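Local coordinates for protein gamma-glutamyltranspeptidase (Streptomyces lincolnensis, PDB 6J3A) that belongs to the LmbA-like gamma-glutamyltranspeptidase homologues of the Ntn-hydrolase clan and probably acts as a transferase or hydrolase, its exact substrate not established, at residues His512-Arg520 with Asp528-Pro536; Gly457-Leu465 with Pro544-Met552. All blocks are in the same frame, centred on the assembly; numbering follows the deposited sequence.

Contact 1: His512-Arg520 with Asp528-Pro536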
loop_
_atom_site.group_PDB
_atom_site.type_symbol
_atom_site.label_atom_id
_atom_site.label_comp_id
_atom_site.label_asym_id
_atom_site.label_seq_id
_atom_site.Cartn_x
_atom_site.Cartn_y
_atom_site.Cartn_z
ATOM N N HIS A 512 -15.378 -7.470 15.408
ATOM C CA HIS A 512 -14.065 -7.728 16.016
ATOM C C HIS A 512 -13.132 -6.546 15.727
ATOM O O HIS A 512 -12.494 -5.999 16.639
ATOM C CB HIS A 512 -13.464 -9.060 15.543
ATOM C CG HIS A 512 -14.439 -10.197 15.554
ATOM N ND1 HIS A 512 -15.499 -10.248 16.428
ATOM C CD2 HIS A 512 -14.534 -11.306 14.785
ATOM C CE1 HIS A 512 -16.200 -11.344 16.201
ATOM N NE2 HIS A 512 -15.635 -12.004 15.208
ATOM N N PHE A 513 -13.108 -6.123 14.469
ATOM C CA PHE A 513 -12.316 -4.968 14.042
ATOM C C PHE A 513 -12.628 -3.698 14.828
ATOM O O PHE A 513 -11.729 -3.103 15.424
ATOM C CB PHE A 513 -12.566 -4.718 12.564
ATOM C CG PHE A 513 -12.048 -3.411 12.070
ATOM C CD1 PHE A 513 -10.694 -3.218 11.896
ATOM C CD2 PHE A 513 -12.920 -2.380 11.761
ATOM C CE1 PHE A 513 -10.209 -2.011 11.421
ATOM C CE2 PHE A 513 -12.445 -1.172 11.286
ATOM C CZ PHE A 513 -11.087 -0.988 11.114
ATOM N N PHE A 514 -13.896 -3.292 14.818
ATOM C CA PHE A 514 -14.325 -2.064 15.492
ATOM C C PHE A 514 -13.989 -2.048 16.976
ATOM O O PHE A 514 -13.555 -1.019 17.490
ATOM C CB PHE A 514 -15.818 -1.833 15.327
ATOM C CG PHE A 514 -16.356 -0.728 16.196
ATOM C CD1 PHE A 514 -16.357 0.589 15.745
ATOM C CD2 PHE A 514 -16.862 -1.008 17.464
ATOM C CE1 PHE A 514 -16.858 1.602 16.537
ATOM C CE2 PHE A 514 -17.358 0.001 18.264
ATOM C CZ PHE A 514 -17.358 1.309 17.800
ATOM N N LEU A 515 -14.214 -3.164 17.665
ATOM C CA LEU A 515 -13.795 -3.277 19.075
ATOM C C LEU A 515 -12.271 -3.169 19.234
ATOM O O LEU A 515 -11.764 -2.487 20.137
ATOM C CB LEU A 515 -14.305 -4.577 19.720
ATOM C CG LEU A 515 -15.821 -4.696 19.948
ATOM C CD1 LEU A 515 -16.157 -6.034 20.584
ATOM C CD2 LEU A 515 -16.370 -3.574 20.808
ATOM N N ALA A 516 -11.537 -3.830 18.352
ATOM C CA ALA A 516 -10.088 -3.696 18.371
ATOM C C ALA A 516 -9.675 -2.231 18.202
ATOM O O ALA A 516 -8.855 -1.741 18.974
ATOM C CB ALA A 516 -9.454 -4.573 17.315
ATOM N N VAL A 517 -10.272 -1.522 17.245
ATOM C CA VAL A 517 -9.959 -0.097 17.051
ATOM C C VAL A 517 -10.176 0.706 18.341
ATOM O O VAL A 517 -9.360 1.542 18.704
ATOM C CB VAL A 517 -10.794 0.551 15.922
ATOM C CG1 VAL A 517 -10.534 2.056 15.851
ATOM C CG2 VAL A 517 -10.490 -0.091 14.574
ATOM N N ALA A 518 -11.284 0.447 19.021
ATOM C CA ALA A 518 -11.642 1.176 20.236
ATOM C C ALA A 518 -10.830 0.748 21.456
ATOM O O ALA A 518 -10.628 1.555 22.359
ATOM C CB ALA A 518 -13.112 1.001 20.514
ATOM N N LEU A 519 -10.376 -0.508 21.477
ATOM C CA LEU A 519 -9.636 -1.063 22.615
ATOM C C LEU A 519 -8.129 -1.048 22.472
ATOM O O LEU A 519 -7.441 -1.048 23.480
ATOM C CB LEU A 519 -10.093 -2.496 22.910
ATOM C CG LEU A 519 -11.554 -2.665 23.347
ATOM C CD1 LEU A 519 -11.813 -4.125 23.695
ATOM C CD2 LEU A 519 -11.936 -1.768 24.520
ATOM N N ARG A 520 -7.610 -1.042 21.248
ATOM C CA ARG A 520 -6.157 -1.047 21.038
ATOM C C ARG A 520 -5.551 0.334 21.264
ATOM O O ARG A 520 -6.173 1.359 20.981
ATOM C CB ARG A 520 -5.801 -1.551 19.632
ATOM C CG ARG A 520 -6.034 -3.042 19.424
ATOM C CD ARG A 520 -5.845 -3.422 17.964
ATOM N NE ARG A 520 -4.425 -3.492 17.614
ATOM C CZ ARG A 520 -3.660 -4.584 17.692
ATOM N NH1 ARG A 520 -4.153 -5.761 18.100
ATOM N NH2 ARG A 520 -2.375 -4.502 17.348
ATOM N N ASP A 528 -5.339 2.720 15.730
ATOM C CA ASP A 528 -4.531 1.603 15.250
ATOM C C ASP A 528 -5.345 0.768 14.233
ATOM O O ASP A 528 -5.669 -0.410 14.470
ATOM C CB ASP A 528 -4.068 0.763 16.443
ATOM C CG ASP A 528 -3.100 -0.347 16.054
ATOM O OD1 ASP A 528 -2.489 -0.269 14.963
ATOM O OD2 ASP A 528 -2.950 -1.306 16.849
ATOM N N LEU A 529 -5.657 1.393 13.098
ATOM C CA LEU A 529 -6.478 0.780 12.064
ATOM C C LEU A 529 -5.844 -0.507 11.542
ATOM O O LEU A 529 -6.466 -1.568 11.605
ATOM C CB LEU A 529 -6.701 1.744 10.885
ATOM C CG LEU A 529 -7.396 3.092 11.142
ATOM C CD1 LEU A 529 -7.578 3.867 9.837
ATOM C CD2 LEU A 529 -8.750 2.918 11.835
ATOM N N GLN A 530 -4.611 -0.414 11.046
ATOM C CA GLN A 530 -3.955 -1.576 10.430
ATOM C C GLN A 530 -3.616 -2.689 11.434
ATOM O O GLN A 530 -3.696 -3.866 11.094
ATOM C CB GLN A 530 -2.707 -1.165 9.641
ATOM C CG GLN A 530 -2.082 -2.282 8.811
ATOM C CD GLN A 530 -2.934 -2.717 7.635
ATOM O OE1 GLN A 530 -3.352 -1.889 6.818
ATOM N NE2 GLN A 530 -3.171 -4.026 7.522
ATOM N N GLY A 531 -3.245 -2.323 12.655
ATOM C CA GLY A 531 -2.993 -3.310 13.702
ATOM C C GLY A 531 -4.259 -4.078 14.042
ATOM O O GLY A 531 -4.204 -5.274 14.367
ATOM N N ALA A 532 -5.398 -3.385 13.969
ATOM C CA ALA A 532 -6.706 -4.011 14.173
ATOM C C ALA A 532 -7.045 -4.960 13.023
ATOM O O ALA A 532 -7.517 -6.066 13.252
ATOM C CB ALA A 532 -7.790 -2.958 14.337
ATOM N N ILE A 533 -6.774 -4.533 11.792
ATOM C CA ILE A 533 -6.972 -5.376 10.613
ATOM C C ILE A 533 -6.063 -6.605 10.601
ATOM O O ILE A 533 -6.537 -7.714 10.368
ATOM C CB ILE A 533 -6.748 -4.577 9.319
ATOM C CG1 ILE A 533 -7.882 -3.551 9.155
ATOM C CG2 ILE A 533 -6.682 -5.516 8.119
ATOM C CD1 ILE A 533 -7.786 -2.657 7.940
ATOM N N ASP A 534 -4.759 -6.383 10.794
ATOM C CA ASP A 534 -3.765 -7.464 10.935
ATOM C C ASP A 534 -4.149 -8.453 12.020
ATOM O O ASP A 534 -3.920 -9.646 11.861
ATOM C CB ASP A 534 -2.368 -6.921 11.275
ATOM C CG ASP A 534 -1.596 -6.408 10.057
ATOM O OD1 ASP A 534 -2.192 -6.129 8.990
ATOM O OD2 ASP A 534 -0.363 -6.261 10.196
ATOM N N ALA A 535 -4.737 -7.967 13.114
ATOM C CA ALA A 535 -5.071 -8.827 14.251
ATOM C C ALA A 535 -5.746 -10.132 13.804
ATOM O O ALA A 535 -6.594 -10.117 12.894
ATOM C CB ALA A 535 -5.958 -8.094 15.241
ATOM N N PRO A 536 -5.363 -11.264 14.430
ATOM C CA PRO A 536 -6.077 -12.509 14.199
ATOM C C PRO A 536 -7.573 -12.314 14.355
ATOM O O PRO A 536 -8.022 -11.750 15.361
ATOM C CB PRO A 536 -5.529 -13.445 15.285
ATOM C CG PRO A 536 -4.153 -12.946 15.536
ATOM C CD PRO A 536 -4.241 -11.450 15.372
#

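Contact 2: Gly457-Leu465 with Pro544-Met552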
loop_
_atom_site.group_PDB
_atom_site.type_symbol
_atom_site.label_atom_id
_atom_site.label_comp_id
_atom_site.label_asym_id
_atom_site.label_seq_id
_atom_site.Cartn_x
_atom_site.Cartn_y
_atom_site.Cartn_z
ATOM N N GLY A 457 -27.992 -10.514 -10.991
ATOM C CA GLY A 457 -27.635 -10.888 -9.628
ATOM C C GLY A 457 -28.335 -12.139 -9.148
ATOM O O GLY A 457 -29.028 -12.800 -9.914
ATOM N N THR A 458 -28.131 -12.466 -7.876
ATOM C CA THR A 458 -28.704 -13.666 -7.267
ATOM C C THR A 458 -29.104 -13.461 -5.798
ATOM O O THR A 458 -29.027 -14.401 -4.995
ATOM C CB THR A 458 -27.696 -14.825 -7.320
ATOM O OG1 THR A 458 -26.486 -14.435 -6.658
ATOM C CG2 THR A 458 -27.396 -15.230 -8.772
ATOM N N ARG A 459 -29.546 -12.251 -5.446
ATOM C CA ARG A 459 -29.749 -11.910 -4.026
ATOM C C ARG A 459 -31.045 -12.465 -3.440
ATOM O O ARG A 459 -31.123 -12.685 -2.231
ATOM C CB ARG A 459 -29.662 -10.402 -3.794
ATOM C CG ARG A 459 -29.404 -9.960 -2.346
ATOM C CD ARG A 459 -28.064 -10.406 -1.778
ATOM N NE ARG A 459 -26.948 -9.954 -2.603
ATOM C CZ ARG A 459 -25.663 -10.177 -2.358
ATOM N NH1 ARG A 459 -25.280 -10.866 -1.288
ATOM N NH2 ARG A 459 -24.747 -9.716 -3.205
ATOM N N LEU A 460 -32.043 -12.730 -4.282
ATOM C CA LEU A 460 -33.278 -13.394 -3.811
ATOM C C LEU A 460 -33.031 -14.767 -3.190
ATOM O O LEU A 460 -33.901 -15.295 -2.502
ATOM C CB LEU A 460 -34.325 -13.506 -4.925
ATOM C CG LEU A 460 -34.754 -12.179 -5.556
ATOM C CD1 LEU A 460 -35.796 -12.395 -6.637
ATOM C CD2 LEU A 460 -35.307 -11.234 -4.511
ATOM N N GLN A 461 -31.846 -15.330 -3.406
ATOM C CA GLN A 461 -31.459 -16.582 -2.759
ATOM C C GLN A 461 -31.523 -16.561 -1.241
ATOM O O GLN A 461 -31.621 -17.611 -0.617
ATOM C CB GLN A 461 -30.077 -17.040 -3.229
ATOM C CG GLN A 461 -28.887 -16.424 -2.524
ATOM C CD GLN A 461 -27.595 -16.990 -3.054
ATOM O OE1 GLN A 461 -27.156 -18.067 -2.635
ATOM N NE2 GLN A 461 -26.983 -16.284 -3.997
ATOM N N MET A 462 -31.456 -15.366 -0.662
ATOM C CA MET A 462 -31.448 -15.180 0.780
ATOM C C MET A 462 -32.829 -15.114 1.435
ATOM O O MET A 462 -32.932 -15.198 2.659
ATOM C CB MET A 462 -30.648 -13.920 1.100
ATOM C CG MET A 462 -29.272 -13.914 0.440
ATOM S SD MET A 462 -28.099 -12.803 1.224
ATOM C CE MET A 462 -26.594 -13.408 0.492
ATOM N N THR A 463 -33.880 -14.990 0.630
ATOM C CA THR A 463 -35.255 -15.053 1.125
ATOM C C THR A 463 -35.653 -16.496 1.400
ATOM O O THR A 463 -34.914 -17.434 1.097
ATOM C CB THR A 463 -36.241 -14.506 0.090
ATOM O OG1 THR A 463 -36.149 -15.292 -1.102
ATOM C CG2 THR A 463 -35.946 -13.060 -0.234
ATOM N N TRP A 464 -36.842 -16.658 1.965
ATOM C CA TRP A 464 -37.419 -17.972 2.210
ATOM C C TRP A 464 -38.662 -18.231 1.369
ATOM O O TRP A 464 -39.517 -17.349 1.228
ATOM C CB TRP A 464 -37.803 -18.087 3.671
ATOM C CG TRP A 464 -36.653 -18.112 4.612
ATOM C CD1 TRP A 464 -36.389 -17.208 5.596
ATOM C CD2 TRP A 464 -35.623 -19.104 4.682
ATOM N NE1 TRP A 464 -35.260 -17.576 6.284
ATOM C CE2 TRP A 464 -34.765 -18.737 5.747
ATOM C CE3 TRP A 464 -35.347 -20.275 3.960
ATOM C CZ2 TRP A 464 -33.639 -19.496 6.109
ATOM C CZ3 TRP A 464 -34.223 -21.035 4.325
ATOM C CH2 TRP A 464 -33.384 -20.633 5.390
ATOM N N LEU A 465 -38.753 -19.454 0.838
ATOM C CA LEU A 465 -39.954 -19.933 0.156
ATOM C C LEU A 465 -40.958 -20.490 1.172
ATOM O O LEU A 465 -41.157 -21.704 1.301
ATOM C CB LEU A 465 -39.585 -20.983 -0.894
ATOM C CG LEU A 465 -38.648 -20.521 -2.009
ATOM C CD1 LEU A 465 -38.476 -21.627 -3.027
ATOM C CD2 LEU A 465 -39.151 -19.264 -2.712
ATOM N N PRO A 544 -28.324 -20.436 10.440
ATOM C CA PRO A 544 -28.548 -20.727 9.013
ATOM C C PRO A 544 -27.919 -19.686 8.085
ATOM O O PRO A 544 -28.208 -18.486 8.212
ATOM C CB PRO A 544 -30.074 -20.703 8.876
ATOM C CG PRO A 544 -30.556 -19.939 10.048
ATOM C CD PRO A 544 -29.589 -20.211 11.156
ATOM N N GLY A 545 -27.075 -20.155 7.165
ATOM C CA GLY A 545 -26.374 -19.277 6.238
ATOM C C GLY A 545 -27.327 -18.574 5.286
ATOM O O GLY A 545 -28.407 -19.094 4.986
ATOM N N SER A 546 -26.924 -17.393 4.827
ATOM C CA SER A 546 -27.697 -16.612 3.856
ATOM C C SER A 546 -27.721 -17.193 2.422
ATOM O O SER A 546 -28.631 -16.867 1.649
ATOM C CB SER A 546 -27.190 -15.164 3.827
ATOM O OG SER A 546 -27.626 -14.464 4.985
ATOM N N PHE A 547 -26.741 -18.045 2.091
ATOM C CA PHE A 547 -26.516 -18.552 0.729
ATOM C C PHE A 547 -27.017 -19.978 0.534
ATOM O O PHE A 547 -26.807 -20.831 1.409
ATOM C CB PHE A 547 -25.016 -18.517 0.401
ATOM C CG PHE A 547 -24.436 -17.140 0.426
ATOM C CD1 PHE A 547 -24.607 -16.286 -0.661
ATOM C CD2 PHE A 547 -23.743 -16.679 1.543
ATOM C CE1 PHE A 547 -24.078 -15.004 -0.643
ATOM C CE2 PHE A 547 -23.219 -15.400 1.569
ATOM C CZ PHE A 547 -23.392 -14.554 0.480
ATOM N N TYR A 548 -27.656 -20.218 -0.618
ATOM C CA TYR A 548 -28.095 -21.548 -1.054
ATOM C C TYR A 548 -26.906 -22.490 -0.966
ATOM O O TYR A 548 -25.854 -22.119 -1.480
ATOM C CB TYR A 548 -28.558 -21.471 -2.511
ATOM C CG TYR A 548 -28.896 -22.805 -3.125
ATOM C CD1 TYR A 548 -30.175 -23.334 -3.004
ATOM C CD2 TYR A 548 -27.939 -23.547 -3.823
ATOM C CE1 TYR A 548 -30.496 -24.566 -3.545
ATOM C CE2 TYR A 548 -28.254 -24.783 -4.375
ATOM C CZ TYR A 548 -29.541 -25.286 -4.236
ATOM O OH TYR A 548 -29.906 -26.498 -4.776
ATOM N N PRO A 549 -27.016 -23.681 -0.355
ATOM C CA PRO A 549 -28.242 -24.329 0.154
ATOM C C PRO A 549 -28.644 -24.085 1.638
ATOM O O PRO A 549 -29.406 -24.889 2.203
ATOM C CB PRO A 549 -27.900 -25.820 -0.032
ATOM C CG PRO A 549 -26.442 -25.875 0.280
ATOM C CD PRO A 549 -25.849 -24.570 -0.206
ATOM N N ARG A 550 -28.144 -23.016 2.255
ATOM C CA ARG A 550 -28.648 -22.511 3.556
ATOM C C ARG A 550 -28.495 -23.453 4.762
ATOM O O ARG A 550 -29.370 -23.484 5.642
ATOM C CB ARG A 550 -30.137 -22.103 3.491
ATOM C CG ARG A 550 -30.604 -21.327 2.276
ATOM C CD ARG A 550 -30.080 -19.911 2.274
ATOM N NE ARG A 550 -30.627 -19.057 3.327
ATOM C CZ ARG A 550 -31.701 -18.276 3.219
ATOM N NH1 ARG A 550 -32.431 -18.233 2.109
ATOM N NH2 ARG A 550 -32.050 -17.522 4.253
ATOM N N GLY A 551 -27.414 -24.210 4.840
ATOM C CA GLY A 551 -27.185 -24.988 6.055
ATOM C C GLY A 551 -26.710 -24.156 7.254
ATOM O O GLY A 551 -26.445 -22.954 7.148
ATOM N N MET A 552 -26.660 -24.799 8.415
ATOM C CA MET A 552 -25.934 -24.282 9.584
ATOM C C MET A 552 -24.987 -25.336 10.154
ATOM O O MET A 552 -25.188 -26.533 9.947
ATOM C CB MET A 552 -26.916 -23.784 10.650
ATOM C CG MET A 552 -27.257 -24.706 11.808
ATOM S SD MET A 552 -28.424 -23.898 12.931
ATOM C CE MET A 552 -27.511 -23.974 14.469
#

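Contact 1: His512-Arg520 with Asp528-Pro536
Ala516 and Ala532 meet methyl to methyl (CB to CB 3.8 Å) where helices 512-519 and 529-534 come closest. Their small side chains let the axes approach to 8.7 Å, at 137° between the N-to-C directions. Phe513 and Val517 extend this tight, buried half. The CG of Phe513 stands anti to the backbone N (chi1 168°), which carries the ring across to the second helix. Its CE1 lies 3.6 Å from Ile533 CG1, the side chains alongside each other, while Leu529 O sits at the ring edge. CG2 of Val517 lies over one face of the same ring and touches Ala532 CB at 3.9 Å. Met496 of strand 493-499 meets Val517 and Leu529, and Ala604 of strand 601-605 meets Leu529 and Ile533, consistent with the layered Ntn-hydrolase fold.

The other end is polar and less fully buried. Arg520, just past its helix, bends at chi3 (77°) and brings NE to Asp528 OD2 at 2.7 Å, a salt bridge whose N-H...O bond is nearly straight, the oxygen in the guanidinium plane and the donor above the carboxylate plane; NH2 bonds weakly to the same oxygen. Gly531 O lies over one face of the guanidinium, and NH1 is held by Tyr296. Asp528 also N-caps helix 529-534, its OD1 accepting weakly from Gly531 N. One carboxylate thus serves helix start and salt bridge, and the arginine's charge would probably favour its ionised form.

Contact 2: Gly457-Leu465 with Pro544-Met552
The guanidinium of Arg550 lies flat on the six-membered ring of Trp464, a cation-pi stack with CZ 3.7 Å from the ring centroid and the planes 21° apart. Met462 CA and Ser546 O lie over the opposite face of the guanidinium, and Thr463 O and Gly545 O are at its edge. NH1 donates to Thr463 O at 2.8 Å, reaching that oxygen from above the carbonyl plane, whereas NE meets Gly545 O in the carbonyl plane at 2.8 Å. NH2 gives a weak bond to Met462 O, which also accepts from Asn471. Bends at chi2 and chi3 (-71° and -68°) fold the arginine back so that one group can bond to its own loop and to 457-465. Trp464 NE1 donates to Glu317 of helix 299-319.

Gln461 makes a second polar link. Its OE1 accepts from Tyr548 N at 3.0 Å on a lone pair, and its NE2 donates to Thr458 O, so both ends of the amide are held and its rotation is fixed. The same OE1 lies at the edge of the Phe547 ring, whose plane is perpendicular to the amide. Met462 SD stands above the face of that ring, 5.2 Å from its centroid, in a distant Met-aromatic contact, and approaches Ser546 CB at 3.6 Å. Met462 CA also makes a CA-H...O contact with Ser546 O.

A 3-10 turn (459-462) with the chain after it and an irregular loop are therefore joined largely by side chains bonding to backbone, with one cation-pi stack. A buried arginine surrounded by carbonyl oxygens and an indole face would probably keep its positive charge, delocalised over a group pinned against turning.

In the fold
Both contacts are largely buried, contact 2 centred about 15 Å and contact 1 about 20 Å from the chain centre; the partly exposed touching residues are Arg520 and Ala535 in contact 1, Phe547 and Tyr548 in contact 2. Their nearest atoms are about 16 Å apart. Contact 1 joins two helices linked by a short connection (520-528); contact 2 brings together loops 79 residues apart, and the chain between them includes all of contact 1. Helix 299-319 touches side chains of both. Apolar side chains, alanines and a phenylalanine among them, fill one half of the helix pair and an arginine paired with a carboxylate the other; where the loops meet, backbone carbonyls and an aromatic face surround the arginine instead.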